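Local coordinates for beta-hexosaminidase Amuc_2018 (Akkermansia muciniphila, PDB 6JEB), which hydrolyses terminal non-reducing N-acetylhexosamine residues from N-glycans, chitobiose and related beta-N-acetylhexosaminides, at residues Met96-Arg101 and Pro398-Arg403; Leu353-Ile358 and Lys368-Gln373; Gln359-Trp364 and Arg458-Glu463; Lys374-Asp379 and Arg432-Phe437. One frame throughout, in Å; residues are numbered along the deposited sequence.

Contact 1: residues Met96-Arg101 and Pro398-Arg403; sequences MVDPAR and PVWAER. With ACM (acetamide), chain C.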
# COMPACT_ATOMS: atom_id res chain seq x y z
N MET A 96 1.18 0.33 -1.55
CA MET A 96 1.63 1.62 -1.05
C MET A 96 2.60 2.23 -2.06
O MET A 96 3.54 1.56 -2.50
CB MET A 96 2.33 1.50 0.30
CG MET A 96 2.75 2.86 0.89
SD MET A 96 4.18 2.72 1.96
CE MET A 96 5.47 2.69 0.70
N VAL A 97 2.36 3.49 -2.42
CA VAL A 97 3.32 4.25 -3.20
C VAL A 97 4.04 5.23 -2.28
O VAL A 97 3.56 5.58 -1.19
CB VAL A 97 2.68 4.97 -4.41
CG1 VAL A 97 2.20 3.95 -5.43
CG2 VAL A 97 1.55 5.91 -3.97
N ASP A 98 5.21 5.68 -2.73
CA ASP A 98 6.15 6.45 -1.91
C ASP A 98 6.52 7.74 -2.63
O ASP A 98 7.67 7.93 -3.05
CB ASP A 98 7.38 5.59 -1.61
CG ASP A 98 8.38 6.26 -0.69
OD1 ASP A 98 8.11 7.36 -0.13
OD2 ASP A 98 9.47 5.67 -0.52
N PRO A 99 5.57 8.66 -2.78
CA PRO A 99 5.92 9.95 -3.40
C PRO A 99 6.84 10.79 -2.53
O PRO A 99 7.47 11.71 -3.04
CB PRO A 99 4.56 10.63 -3.60
CG PRO A 99 3.69 10.03 -2.51
CD PRO A 99 4.14 8.58 -2.43
N ALA A 100 6.94 10.48 -1.22
CA ALA A 100 7.91 11.19 -0.38
C ALA A 100 9.32 11.04 -0.93
O ALA A 100 10.08 12.01 -0.97
CB ALA A 100 7.84 10.67 1.05
N ARG A 101 9.70 9.82 -1.33
CA ARG A 101 11.05 9.60 -1.84
C ARG A 101 11.22 10.10 -3.27
O ARG A 101 12.23 10.73 -3.59
CB ARG A 101 11.42 8.12 -1.74
CG ARG A 101 12.06 7.74 -0.40
CD ARG A 101 11.20 8.15 0.81
NE ARG A 101 11.82 7.69 2.04
CZ ARG A 101 11.70 6.45 2.52
NH1 ARG A 101 10.94 5.56 1.88
NH2 ARG A 101 12.32 6.10 3.63
N PRO A 398 4.26 -2.55 -0.14
CA PRO A 398 4.85 -1.22 -0.40
C PRO A 398 5.84 -1.25 -1.55
O PRO A 398 6.66 -2.17 -1.67
CB PRO A 398 5.58 -0.89 0.92
CG PRO A 398 5.13 -1.94 1.91
CD PRO A 398 4.74 -3.14 1.12
N VAL A 399 5.79 -0.20 -2.38
CA VAL A 399 6.79 -0.02 -3.42
C VAL A 399 7.66 1.18 -3.04
O VAL A 399 7.53 2.27 -3.61
CB VAL A 399 6.16 0.12 -4.82
CG1 VAL A 399 7.22 -0.17 -5.89
CG2 VAL A 399 4.96 -0.81 -4.99
N TRP A 400 8.54 0.98 -2.06
CA TRP A 400 9.37 2.06 -1.56
C TRP A 400 10.21 2.63 -2.69
O TRP A 400 10.70 1.90 -3.55
CB TRP A 400 10.28 1.54 -0.46
CG TRP A 400 9.54 0.98 0.73
CD1 TRP A 400 9.38 -0.34 1.06
CD2 TRP A 400 8.88 1.74 1.74
NE1 TRP A 400 8.65 -0.45 2.22
CE2 TRP A 400 8.34 0.82 2.67
CE3 TRP A 400 8.70 3.11 1.97
CZ2 TRP A 400 7.61 1.22 3.78
CZ3 TRP A 400 7.99 3.52 3.09
CH2 TRP A 400 7.45 2.57 3.99
N ALA A 401 10.40 3.96 -2.68
CA ALA A 401 10.90 4.64 -3.86
C ALA A 401 12.20 5.40 -3.63
O ALA A 401 12.52 6.29 -4.43
CB ALA A 401 9.83 5.53 -4.49
N GLU A 402 12.97 5.07 -2.59
CA GLU A 402 14.30 5.67 -2.46
C GLU A 402 15.04 5.62 -3.79
O GLU A 402 15.69 6.60 -4.19
CB GLU A 402 15.14 4.93 -1.40
CG GLU A 402 14.73 5.14 0.06
CD GLU A 402 13.77 4.08 0.56
OE1 GLU A 402 13.03 3.51 -0.27
OE2 GLU A 402 13.77 3.80 1.78
N ARG A 403 14.94 4.49 -4.50
CA ARG A 403 15.72 4.25 -5.70
C ARG A 403 14.85 4.10 -6.95
O ARG A 403 15.31 3.56 -7.96
CB ARG A 403 16.59 3.00 -5.53
CG ARG A 403 17.61 3.10 -4.41
CD ARG A 403 18.79 3.97 -4.79
NE ARG A 403 19.85 3.86 -3.81
CZ ARG A 403 21.09 4.29 -4.00
NH1 ARG A 403 21.42 4.87 -5.15
NH2 ARG A 403 22.00 4.13 -3.05
C1 ACM C . 9.47 0.41 6.84
O ACM C . 9.89 -0.41 6.09
N ACM C . 10.35 1.45 7.26
C2 ACM C . 8.05 0.41 7.38
O HOH W 1 6.25 4.46 -4.96
O HOH W 2 14.73 9.17 -2.50

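Contact 2: residues Leu353-Ile358 and Lys368-Gln373; sequences LDFPQI and KTTTLQ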
# COMPACT_ATOMS: atom_id res chain seq x y z
N LEU A 353 8.24 -4.53 -2.56
CA LEU A 353 8.47 -4.60 -4.00
C LEU A 353 9.56 -3.65 -4.47
O LEU A 353 9.85 -3.61 -5.67
CB LEU A 353 7.16 -4.40 -4.77
CG LEU A 353 6.06 -5.39 -4.35
CD1 LEU A 353 4.83 -5.26 -5.24
CD2 LEU A 353 6.58 -6.85 -4.33
N ASP A 354 10.17 -2.89 -3.56
CA ASP A 354 11.40 -2.19 -3.92
C ASP A 354 12.57 -3.15 -4.10
O ASP A 354 13.55 -2.78 -4.76
CB ASP A 354 11.72 -1.09 -2.89
CG ASP A 354 11.77 -1.60 -1.45
OD1 ASP A 354 10.94 -2.46 -1.07
OD2 ASP A 354 12.63 -1.12 -0.68
N PHE A 355 12.49 -4.36 -3.55
CA PHE A 355 13.60 -5.30 -3.66
C PHE A 355 13.68 -5.82 -5.10
O PHE A 355 12.66 -5.91 -5.79
CB PHE A 355 13.41 -6.48 -2.71
CG PHE A 355 13.44 -6.12 -1.22
CD1 PHE A 355 13.70 -4.82 -0.79
CD2 PHE A 355 13.21 -7.10 -0.27
CE1 PHE A 355 13.73 -4.51 0.57
CE2 PHE A 355 13.24 -6.80 1.09
CZ PHE A 355 13.50 -5.50 1.51
N PRO A 356 14.87 -6.17 -5.58
CA PRO A 356 14.99 -6.67 -6.96
C PRO A 356 14.24 -7.99 -7.13
O PRO A 356 14.19 -8.81 -6.22
CB PRO A 356 16.50 -6.85 -7.16
CG PRO A 356 17.04 -7.04 -5.76
CD PRO A 356 16.18 -6.15 -4.89
N GLN A 357 13.67 -8.18 -8.32
CA GLN A 357 12.88 -9.39 -8.58
C GLN A 357 13.66 -10.49 -9.28
O GLN A 357 13.19 -11.64 -9.30
CB GLN A 357 11.61 -9.06 -9.37
CG GLN A 357 11.83 -8.62 -10.81
CD GLN A 357 10.68 -7.75 -11.28
OE1 GLN A 357 9.59 -8.24 -11.55
NE2 GLN A 357 10.92 -6.44 -11.33
N ILE A 358 14.81 -10.18 -9.87
CA ILE A 358 15.67 -11.17 -10.49
C ILE A 358 17.08 -10.97 -9.94
O ILE A 358 17.57 -9.84 -9.91
CB ILE A 358 15.66 -11.07 -12.03
CG1 ILE A 358 14.28 -11.47 -12.55
CG2 ILE A 358 16.75 -11.95 -12.64
CD1 ILE A 358 14.08 -11.18 -14.02
N LYS A 368 17.83 -8.08 -0.46
CA LYS A 368 17.67 -9.44 -0.94
C LYS A 368 16.79 -9.45 -2.19
O LYS A 368 16.05 -8.50 -2.48
CB LYS A 368 17.03 -10.33 0.13
CG LYS A 368 15.50 -10.25 0.19
CD LYS A 368 14.93 -11.36 1.06
CE LYS A 368 13.40 -11.38 1.08
NZ LYS A 368 12.77 -12.13 -0.06
N THR A 369 16.88 -10.54 -2.95
CA THR A 369 16.01 -10.73 -4.10
C THR A 369 14.70 -11.35 -3.64
O THR A 369 14.69 -12.29 -2.84
CB THR A 369 16.70 -11.64 -5.12
OG1 THR A 369 17.91 -11.02 -5.55
CG2 THR A 369 15.81 -11.89 -6.33
N THR A 370 13.58 -10.80 -4.12
CA THR A 370 12.26 -11.41 -3.94
C THR A 370 11.73 -11.72 -5.33
O THR A 370 11.24 -10.83 -6.04
CB THR A 370 11.32 -10.48 -3.19
OG1 THR A 370 11.89 -10.15 -1.91
CG2 THR A 370 9.96 -11.17 -2.99
N THR A 371 11.83 -12.99 -5.74
CA THR A 371 11.36 -13.37 -7.06
C THR A 371 9.84 -13.43 -7.08
O THR A 371 9.17 -13.44 -6.03
CB THR A 371 11.90 -14.74 -7.45
OG1 THR A 371 11.38 -15.73 -6.55
CG2 THR A 371 13.43 -14.75 -7.44
N LEU A 372 9.29 -13.47 -8.29
CA LEU A 372 7.85 -13.65 -8.46
C LEU A 372 7.39 -14.94 -7.79
O LEU A 372 6.34 -14.97 -7.13
CB LEU A 372 7.51 -13.67 -9.95
CG LEU A 372 6.04 -13.90 -10.28
CD1 LEU A 372 5.20 -12.74 -9.74
CD2 LEU A 372 5.90 -14.04 -11.78
N GLN A 373 8.17 -16.02 -7.92
CA GLN A 373 7.79 -17.28 -7.30
C GLN A 373 7.79 -17.18 -5.78
O GLN A 373 6.90 -17.72 -5.12
CB GLN A 373 8.73 -18.40 -7.77
CG GLN A 373 8.28 -19.78 -7.33
CD GLN A 373 9.02 -20.89 -8.05
OE1 GLN A 373 9.85 -20.64 -8.93
NE2 GLN A 373 8.73 -22.13 -7.67
O HOH W 3 11.00 -12.65 -10.49

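Contact 3: residues Gln359-Trp364 and Arg458-Glu463; sequences QGQRNW and RTQGNE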
# COMPACT_ATOMS: atom_id res chain seq x y z
N GLN A 359 17.70 -12.05 -9.49
CA GLN A 359 19.04 -11.97 -8.91
C GLN A 359 20.00 -11.32 -9.90
O GLN A 359 20.04 -11.68 -11.08
CB GLN A 359 19.53 -13.37 -8.54
CG GLN A 359 20.88 -13.40 -7.84
CD GLN A 359 20.84 -12.74 -6.47
OE1 GLN A 359 19.92 -12.98 -5.68
NE2 GLN A 359 21.83 -11.91 -6.18
N GLY A 360 20.77 -10.35 -9.41
CA GLY A 360 21.68 -9.59 -10.24
C GLY A 360 21.17 -8.21 -10.60
O GLY A 360 21.97 -7.37 -11.04
N GLN A 361 19.88 -7.96 -10.43
CA GLN A 361 19.37 -6.61 -10.60
C GLN A 361 19.76 -5.76 -9.39
O GLN A 361 20.10 -6.27 -8.33
CB GLN A 361 17.86 -6.65 -10.81
CG GLN A 361 17.47 -7.38 -12.09
CD GLN A 361 15.99 -7.31 -12.39
OE1 GLN A 361 15.15 -7.36 -11.49
NE2 GLN A 361 15.66 -7.17 -13.67
N ARG A 362 19.72 -4.44 -9.58
CA ARG A 362 20.28 -3.53 -8.58
C ARG A 362 19.70 -3.78 -7.19
O ARG A 362 18.48 -3.78 -7.00
CB ARG A 362 20.07 -2.07 -8.99
CG ARG A 362 20.73 -1.68 -10.32
CD ARG A 362 22.24 -1.85 -10.30
NE ARG A 362 22.90 -0.89 -9.41
CZ ARG A 362 23.27 0.33 -9.77
NH1 ARG A 362 23.06 0.77 -11.01
NH2 ARG A 362 23.87 1.13 -8.89
N ASN A 363 20.59 -4.03 -6.23
CA ASN A 363 20.19 -4.24 -4.85
C ASN A 363 20.76 -3.19 -3.91
O ASN A 363 20.53 -3.27 -2.70
CB ASN A 363 20.56 -5.66 -4.38
CG ASN A 363 22.00 -5.79 -3.91
OD1 ASN A 363 22.90 -5.08 -4.37
ND2 ASN A 363 22.23 -6.71 -2.98
N TRP A 364 21.49 -2.21 -4.44
CA TRP A 364 21.98 -1.07 -3.68
C TRP A 364 22.87 -1.48 -2.51
O TRP A 364 23.05 -0.72 -1.56
CB TRP A 364 20.83 -0.13 -3.29
CG TRP A 364 19.95 0.09 -4.48
CD1 TRP A 364 18.70 -0.42 -4.70
CD2 TRP A 364 20.30 0.82 -5.67
NE1 TRP A 364 18.24 -0.04 -5.94
CE2 TRP A 364 19.20 0.73 -6.55
CE3 TRP A 364 21.42 1.55 -6.07
CZ2 TRP A 364 19.20 1.34 -7.81
CZ3 TRP A 364 21.41 2.16 -7.31
CH2 TRP A 364 20.31 2.05 -8.16
N ARG A 458 9.88 -9.69 -17.78
CA ARG A 458 10.98 -9.43 -16.85
C ARG A 458 12.17 -10.32 -17.20
O ARG A 458 12.05 -11.55 -17.22
CB ARG A 458 10.55 -9.67 -15.41
CG ARG A 458 9.41 -8.77 -14.97
CD ARG A 458 9.84 -7.31 -14.97
NE ARG A 458 8.74 -6.40 -14.64
CZ ARG A 458 8.12 -5.59 -15.50
NH1 ARG A 458 8.47 -5.53 -16.78
NH2 ARG A 458 7.14 -4.80 -15.07
N THR A 459 13.31 -9.69 -17.47
CA THR A 459 14.59 -10.35 -17.59
C THR A 459 15.57 -9.57 -16.74
O THR A 459 15.30 -8.42 -16.36
CB THR A 459 15.08 -10.35 -19.05
OG1 THR A 459 15.34 -9.00 -19.44
CG2 THR A 459 14.02 -10.95 -19.97
N GLN A 460 16.71 -10.18 -16.43
CA GLN A 460 17.68 -9.48 -15.59
C GLN A 460 18.07 -8.14 -16.20
O GLN A 460 18.17 -7.13 -15.49
CB GLN A 460 18.92 -10.35 -15.37
CG GLN A 460 19.93 -9.74 -14.42
CD GLN A 460 21.19 -10.57 -14.30
OE1 GLN A 460 21.15 -11.79 -14.40
NE2 GLN A 460 22.31 -9.90 -14.09
N GLY A 461 18.26 -8.09 -17.52
CA GLY A 461 18.75 -6.90 -18.18
C GLY A 461 17.73 -5.89 -18.65
O GLY A 461 18.14 -4.82 -19.12
N ASN A 462 16.43 -6.16 -18.56
CA ASN A 462 15.46 -5.22 -19.11
C ASN A 462 14.90 -4.23 -18.09
O ASN A 462 13.99 -3.47 -18.42
CB ASN A 462 14.36 -5.92 -19.94
CG ASN A 462 13.26 -6.54 -19.09
OD1 ASN A 462 13.40 -6.75 -17.89
ND2 ASN A 462 12.13 -6.84 -19.74
N GLU A 463 15.45 -4.20 -16.87
CA GLU A 463 15.10 -3.12 -15.96
C GLU A 463 15.61 -1.79 -16.54
O GLU A 463 16.73 -1.73 -17.05
CB GLU A 463 15.71 -3.34 -14.58
CG GLU A 463 15.30 -2.25 -13.59
CD GLU A 463 15.32 -2.70 -12.14
OE1 GLU A 463 16.16 -3.55 -11.77
OE2 GLU A 463 14.48 -2.20 -11.36
O HOH W 4 18.79 -3.66 -12.34

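Contact 4: residues Lys374-Asp379 and Arg432-Phe437; sequences KCYDLD and RSWENF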
# COMPACT_ATOMS: atom_id res chain seq x y z
N LYS A 374 8.79 -16.50 -5.21
CA LYS A 374 8.82 -16.29 -3.76
C LYS A 374 7.60 -15.50 -3.31
O LYS A 374 6.93 -15.86 -2.33
CB LYS A 374 10.10 -15.55 -3.38
CG LYS A 374 10.12 -15.06 -1.93
CD LYS A 374 10.08 -16.23 -0.96
CE LYS A 374 10.29 -15.76 0.46
NZ LYS A 374 10.47 -16.90 1.40
N CYS A 375 7.30 -14.42 -4.03
CA CYS A 375 6.14 -13.61 -3.72
C CYS A 375 4.87 -14.46 -3.69
O CYS A 375 4.06 -14.37 -2.76
CB CYS A 375 6.04 -12.50 -4.75
SG CYS A 375 4.83 -11.27 -4.42
N TYR A 376 4.68 -15.30 -4.72
CA TYR A 376 3.48 -16.13 -4.80
C TYR A 376 3.39 -17.14 -3.66
O TYR A 376 2.29 -17.62 -3.35
CB TYR A 376 3.38 -16.82 -6.17
CG TYR A 376 1.99 -17.38 -6.35
CD1 TYR A 376 0.95 -16.56 -6.76
CD2 TYR A 376 1.69 -18.70 -6.02
CE1 TYR A 376 -0.34 -17.02 -6.86
CE2 TYR A 376 0.41 -19.18 -6.12
CZ TYR A 376 -0.61 -18.34 -6.54
OH TYR A 376 -1.90 -18.81 -6.63
N ASP A 377 4.52 -17.46 -3.01
CA ASP A 377 4.45 -18.39 -1.90
C ASP A 377 3.76 -17.80 -0.67
O ASP A 377 3.52 -18.54 0.29
CB ASP A 377 5.85 -18.89 -1.54
CG ASP A 377 5.83 -20.20 -0.78
OD1 ASP A 377 5.16 -21.15 -1.25
OD2 ASP A 377 6.48 -20.29 0.28
N LEU A 378 3.41 -16.52 -0.68
CA LEU A 378 2.82 -15.88 0.49
C LEU A 378 1.40 -16.39 0.74
O LEU A 378 0.52 -16.28 -0.12
CB LEU A 378 2.77 -14.37 0.29
CG LEU A 378 2.07 -13.61 1.42
CD1 LEU A 378 2.83 -13.75 2.74
CD2 LEU A 378 1.90 -12.14 1.04
N ASP A 379 1.19 -16.94 1.94
CA ASP A 379 -0.13 -17.09 2.54
C ASP A 379 -0.16 -16.08 3.67
O ASP A 379 0.62 -16.21 4.63
CB ASP A 379 -0.29 -18.51 3.09
CG ASP A 379 -1.54 -18.69 3.96
OD1 ASP A 379 -2.41 -17.79 3.99
OD2 ASP A 379 -1.66 -19.76 4.61
N ARG A 432 -5.43 -21.78 -5.27
CA ARG A 432 -4.13 -21.20 -5.57
C ARG A 432 -3.12 -22.29 -5.91
O ARG A 432 -3.08 -23.35 -5.27
CB ARG A 432 -3.63 -20.37 -4.39
CG ARG A 432 -4.40 -19.07 -4.22
CD ARG A 432 -3.80 -18.20 -3.14
NE ARG A 432 -2.41 -17.84 -3.44
CZ ARG A 432 -1.55 -17.35 -2.55
NH1 ARG A 432 -1.94 -17.14 -1.30
NH2 ARG A 432 -0.31 -17.06 -2.93
N SER A 433 -2.31 -22.03 -6.94
CA SER A 433 -1.15 -22.86 -7.24
C SER A 433 -0.19 -22.05 -8.10
O SER A 433 -0.62 -21.24 -8.92
CB SER A 433 -1.52 -24.18 -7.93
OG SER A 433 -1.71 -24.01 -9.33
N TRP A 434 1.10 -22.26 -7.88
CA TRP A 434 2.10 -21.56 -8.68
C TRP A 434 1.95 -21.89 -10.16
O TRP A 434 2.01 -21.00 -11.02
CB TRP A 434 3.50 -21.89 -8.18
CG TRP A 434 4.59 -21.45 -9.10
CD1 TRP A 434 5.47 -22.25 -9.78
CD2 TRP A 434 4.91 -20.09 -9.47
NE1 TRP A 434 6.32 -21.48 -10.54
CE2 TRP A 434 6.00 -20.16 -10.37
CE3 TRP A 434 4.39 -18.84 -9.13
CZ2 TRP A 434 6.58 -19.02 -10.93
CZ3 TRP A 434 4.97 -17.70 -9.69
CH2 TRP A 434 6.05 -17.80 -10.57
N GLU A 435 1.71 -23.17 -10.48
CA GLU A 435 1.59 -23.58 -11.87
C GLU A 435 0.45 -22.84 -12.56
O GLU A 435 0.61 -22.32 -13.68
CB GLU A 435 1.40 -25.09 -11.98
CG GLU A 435 2.66 -25.88 -11.63
CD GLU A 435 3.84 -25.49 -12.50
OE1 GLU A 435 3.66 -25.35 -13.72
OE2 GLU A 435 4.95 -25.31 -11.95
N ASN A 436 -0.72 -22.77 -11.92
CA ASN A 436 -1.84 -22.07 -12.54
C ASN A 436 -1.57 -20.58 -12.64
O ASN A 436 -1.87 -19.96 -13.67
CB ASN A 436 -3.13 -22.33 -11.76
CG ASN A 436 -4.36 -21.87 -12.52
OD1 ASN A 436 -4.59 -22.29 -13.66
ND2 ASN A 436 -5.15 -20.99 -11.91
N PHE A 437 -1.02 -19.98 -11.59
CA PHE A 437 -0.73 -18.55 -11.62
C PHE A 437 0.25 -18.23 -12.75
O PHE A 437 0.04 -17.27 -13.51
CB PHE A 437 -0.18 -18.09 -10.28
CG PHE A 437 0.27 -16.66 -10.28
CD1 PHE A 437 -0.65 -15.62 -10.12
CD2 PHE A 437 1.61 -16.34 -10.45
CE1 PHE A 437 -0.24 -14.29 -10.13
CE2 PHE A 437 2.03 -15.02 -10.46
CZ PHE A 437 1.11 -13.99 -10.30

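Contact 1: residues Met96-Arg101 and Pro398-Arg403
Met96 and Pro398 are bridged in register where the first and last strands of the catalytic TIM barrel, 92-97 and 392-399, run parallel and close the barrel. Val399 N donates to Met96 O at 2.9 Å. The packing is tightest around Met96: its chain bends at chi3 (81°) to lay CE over one face of the Trp400 indole, 3.5 Å from the centroid of the six-membered ring. SD lies over the same face, a Met-aromatic contact, and CE also touches Pro398 CB. Past the strand ends, Asp98 OD2 accepts from two donors on opposite faces of its carboxylate plane, Ala401 N on the anti side and Arg101 NH1 on the syn side. Arg101, a substrate-binding residue, also reaches Gln132 and the active-site Asp130. On the side of the partly exposed Glu402 the packing gives way to charge and water. Glu402 lies alongside Arg101 with OE2 over the guanidinium face, a bond of charge alone to NH2 (3.3 Å), and water joins Arg101 O to Glu402 O. Trp400 belongs to the acetamide pocket with Tyr352 and Trp307, and its CZ2 comes within 3.6 Å of the acetamide O.

Contact 2: residues Leu353-Ile358 and Lys368-Gln373
Phe355 reaches over to Lys368 and Thr370, and its CB lies 3.3 Å from Lys368 O. With CG beside the backbone N (chi1 -65°), the ring turns its edge to Thr370 OG1, which sits 3.7 Å from CD2. Lys368 CG comes 3.9 Å from Phe355 CD2, well out of the ring plane. Farther out, the lysine chain bends at chi4 and carries NZ back to Thr370 OG1 at 2.8 Å; Glu349 O is a second acceptor for this ammonium. Lys368 O is buried against Phe355 CB and Pro356 CD and has no hydrogen-bond partner. Thr370 supplies the direct bond across the contact: its N donates to Pro356 O (3.0 Å), nearly along the C=O axis. Its own O meets Gln357 CA in a C-H...O contact, and Thr371 CA makes another to Gln357 O, which water also links to Leu372 N. The two runs meet at 63° and form no regular strand pair. They belong to the loop between strand 342-345 and helix 372-376, which carries the substrate-binding Leu353 and Asp354. Arg417 of helix 417-426 bonds to both runs, Thr371 N-caps helix 372-376, its OG1 accepting from Lys374 N, and Leu372 packs against helix 434-452.

Contact 3: residues Gln359-Trp364 and Arg458-Glu463
Gln361 brings its amide up to the carbonyl oxygens of Thr459 and Gln460, where two irregular loops meet at the surface: the long one between strand 342-345 and helix 372-376 of the TIM barrel, and the C-terminal tail after helix 434-452. Thr459 N donates almost straight to Asn462 OD1 (3.0 Å, 175°), closing a short turn. Its O is near Gln361 NE2, but the angle is poor for a bond. Gln460 receives the direct hydrogen bond: Gln361, extended beyond CG, brings NE2 to Gln460 O at 3.1 Å. The acceptor lies in the amide plane, whereas the donor stands 43° above the carbonyl plane. Tyr412 OH is a further partner of this NE2. The Gln460 side chain, also extended, reaches alongside Gly360, with NE2 3.9 Å from its CA. Asn462 OD1 has Tyr412 OH as a second partner, tying the turn to helix 407-414. Glu463 ends the run: CG anti to the backbone N carries the extended chain alongside Gln361, OE1 lying 3.7 Å from Gln361 CB, while OE2 forms a salt bridge to Arg413. Glu463 OE1 also accepts a hydrogen bond from a water 2.7 Å away, and that water accepts from Arg362 N.

Contact 4: residues Lys374-Asp379 and Arg432-Phe437
Leu378 O is gripped by both terminal nitrogens of Arg432, NH1 at 2.9 Å and NH2 at 3.0 Å, each with the oxygen close to the guanidinium plane. NH1 comes in the carbonyl plane and NH2 is tilted 30° from it. The grip ties Arg432 to the chain just beyond Tyr376. A bend at chi3 (60°) swings the guanidinium over Tyr376, so that NH2 stands above the ring centre with the two planes almost perpendicular. Arg432 CZ is 4.5 Å from the Tyr376 ring centroid, a cation-pi contact. At the far end of the ring, NE donates weakly to Tyr376 OH, whose stronger partner is Glu423. The opposite face of the tyrosine is taken by Phe437 in an offset stack, centroids 4.6 Å apart and planes at 25°, with Phe437 CB also set over the ring. Trp434 approaches the root of the side chain, CE3 lying 3.7 Å from Tyr376 CB. Ser433 N-caps helix 434-452, its OG accepting from Asn436 N, and this first turn brings Trp434 and Phe437 up to the tyrosine. Helix 372-376 and the start of helix 434-452 are thereby joined around one buried ring. With a cation over one face and an aromatic ring over the other, the rotation of the Tyr376 ring is probably restricted, while the nearby guanidinium and Glu423 probably polarise its hydroxyl.

In the fold
Contact 1 lies at the active site: its Trp400 borders the acetamide, and the side chains of Arg101 and Asp130 come within about 3 Å of each other. Contact 2, which contributes the substrate-binding Leu353 and Asp354, adjoins it, their centres 15 Å apart, through a probable hydrogen bond from Leu353 N to Pro398 O (3.0 Å) and through Asp354 against Trp400. The Phe355 side chain is about 8 Å from the acetamide, nearest atoms. Contact 3 continues the same loop outward, 9 Å from contact 2 between centres, with Gln359 OE1 and Thr369 OG1 2.8 Å apart. Contact 4 shares helix 372-376 with contact 2, where Leu372 packs on Trp434 and Phe437. It does not touch contacts 1 or 3, whose nearest atoms are about 9 and 10 Å away.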